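Local atomic coordinates of isoaspartyl dipeptidase (PDB entry 7CDH), a protein that probably hydrolyses isoaspartyl (beta-aspartyl) dipeptides as a zinc-dependent M38 metallopeptidase of the amidohydrolase family, a role linked to protein repair. Residues Asp266-Ala271 with Gly275-Val280. Residues are numbered along the deposited sequence; the frame is centred on the assembly and turned at random.
Sequences DAICEA and GLLDNV
Ala271 and Leu276 are joined by the backbone bond at which the chain leaves helix 264-273: Leu276 N donates to Ala271 O over 2.7 Å, with an N-H...O angle of 162°. Gly275 N is also near this oxygen, but its angle is too poor for a bond. Gly275 has positive phi (60°); with the Leu276 bond, this fits a Schellman motif that ends the helix, with Gly275 as the C-prime residue. The chain then passes through the short 3-10 segment 277-278 into strand 280-283, parallel to strand 245-248. The segments thus form a helix-to-strand connection within the TIM-barrel-type amidohydrolase domain.

Beyond the turn, the remaining contacts are mostly between apolar side chains. The CB of Ala271 points toward 275-280 and meets Val280 CG2 at 3.9 Å. One turn earlier, the side chains of Ile268 and Leu277 meet at a slant, Ile268 CG2 lying 3.8 Å from Leu277 CD1. With CG anti to the backbone N (chi1 -163°), Leu277 brings CD1 back to the helix, also 3.7 Å from Ile268 O. Leu247 of strand 245-248 touches both Ile268 and Val280, while Leu276 packs on Leu236 of helix 229-240.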
loop_
_atom_site.group_PDB
_atom_site.type_symbol
_atom_site.label_atom_id
_atom_site.label_comp_id
_atom_site.label_asym_id
_atom_site.label_seq_id
_atom_site.Cartn_x
_atom_site.Cartn_y
_atom_site.Cartn_z
ATOM N N ASP A 266 -34.574 0.948 38.299
ATOM C CA ASP A 266 -34.111 1.831 39.398
ATOM C C ASP A 266 -33.449 3.057 38.783
ATOM O O ASP A 266 -33.735 4.190 39.217
ATOM C CB ASP A 266 -33.169 1.097 40.347
ATOM C CG ASP A 266 -33.820 -0.125 40.976
ATOM O OD1 ASP A 266 -34.996 0.003 41.461
ATOM O OD2 ASP A 266 -33.169 -1.211 40.945
ATOM N N ALA A 267 -32.584 2.839 37.799
ATOM C CA ALA A 267 -31.820 3.916 37.143
ATOM C C ALA A 267 -32.787 4.980 36.600
ATOM O O ALA A 267 -32.560 6.178 36.826
ATOM C CB ALA A 267 -30.948 3.300 36.076
ATOM N N ILE A 268 -33.819 4.563 35.884
ATOM C CA ILE A 268 -34.772 5.494 35.212
ATOM C C ILE A 268 -35.550 6.291 36.281
ATOM O O ILE A 268 -35.856 7.500 36.055
ATOM C CB ILE A 268 -35.702 4.705 34.269
ATOM C CG1 ILE A 268 -34.922 4.239 33.042
ATOM C CG2 ILE A 268 -36.954 5.506 33.884
ATOM C CD1 ILE A 268 -35.700 3.319 32.145
ATOM N N CYS A 269 -35.897 5.634 37.386
ATOM C CA CYS A 269 -36.693 6.233 38.487
ATOM C C CYS A 269 -35.839 7.276 39.197
ATOM O O CYS A 269 -36.334 8.389 39.416
ATOM C CB CYS A 269 -37.230 5.172 39.440
ATOM S SG CYS A 269 -38.546 4.191 38.666
ATOM N N GLU A 270 -34.575 6.960 39.446
ATOM C CA GLU A 270 -33.636 7.937 40.029
ATOM C C GLU A 270 -33.493 9.118 39.071
ATOM O O GLU A 270 -33.472 10.249 39.565
ATOM C CB GLU A 270 -32.294 7.302 40.322
ATOM C CG GLU A 270 -31.317 8.263 40.980
ATOM C CD GLU A 270 -30.072 7.607 41.571
ATOM O OE1 GLU A 270 -30.082 6.362 41.717
ATOM O OE2 GLU A 270 -29.103 8.346 41.901
ATOM N N ALA A 271 -33.399 8.893 37.754
ATOM C CA ALA A 271 -33.111 10.004 36.821
ATOM C C ALA A 271 -34.306 10.968 36.819
ATOM O O ALA A 271 -34.061 12.200 36.767
ATOM C CB ALA A 271 -32.756 9.495 35.440
ATOM N N GLY A 275 -34.782 15.103 37.936
ATOM C CA GLY A 275 -34.969 15.951 36.744
ATOM C C GLY A 275 -33.936 15.725 35.636
ATOM O O GLY A 275 -33.619 16.715 34.939
ATOM N N LEU A 276 -33.491 14.477 35.416
ATOM C CA LEU A 276 -32.502 14.131 34.378
ATOM C C LEU A 276 -33.033 13.069 33.408
ATOM O O LEU A 276 -32.259 12.585 32.579
ATOM C CB LEU A 276 -31.253 13.632 35.097
ATOM C CG LEU A 276 -30.549 14.651 35.980
ATOM C CD1 LEU A 276 -29.412 13.984 36.726
ATOM C CD2 LEU A 276 -30.034 15.832 35.186
ATOM N N LEU A 277 -34.316 12.766 33.425
ATOM C CA LEU A 277 -34.884 11.817 32.449
ATOM C C LEU A 277 -34.710 12.348 31.016
ATOM O O LEU A 277 -34.798 11.537 30.088
ATOM C CB LEU A 277 -36.352 11.560 32.768
ATOM C CG LEU A 277 -36.930 10.318 32.093
ATOM C CD1 LEU A 277 -36.424 9.065 32.755
ATOM C CD2 LEU A 277 -38.443 10.331 32.102
ATOM N N ASP A 278 -34.434 13.625 30.806
ATOM C CA ASP A 278 -34.213 14.160 29.430
ATOM C C ASP A 278 -32.850 13.666 28.910
ATOM O O ASP A 278 -32.619 13.715 27.698
ATOM C CB ASP A 278 -34.383 15.681 29.379
ATOM C CG ASP A 278 -35.841 16.164 29.424
ATOM O OD1 ASP A 278 -36.756 15.321 29.280
ATOM O OD2 ASP A 278 -36.068 17.391 29.614
ATOM N N ASN A 279 -32.003 13.132 29.784
ATOM C CA ASN A 279 -30.598 12.842 29.445
ATOM C C ASN A 279 -30.425 11.328 29.372
ATOM O O ASN A 279 -29.319 10.866 29.465
ATOM C CB ASN A 279 -29.673 13.532 30.454
ATOM C CG ASN A 279 -29.882 15.031 30.452
ATOM O OD1 ASN A 279 -30.918 15.511 30.913
ATOM N ND2 ASN A 279 -28.935 15.765 29.888
ATOM N N VAL A 280 -31.498 10.575 29.211
ATOM C CA VAL A 280 -31.435 9.105 29.390
ATOM C C VAL A 280 -32.073 8.457 28.183
ATOM O O VAL A 280 -33.118 8.942 27.766
ATOM C CB VAL A 280 -32.119 8.679 30.692
ATOM C CG1 VAL A 280 -32.409 7.187 30.677
ATOM C CG2 VAL A 280 -31.242 9.041 31.867
#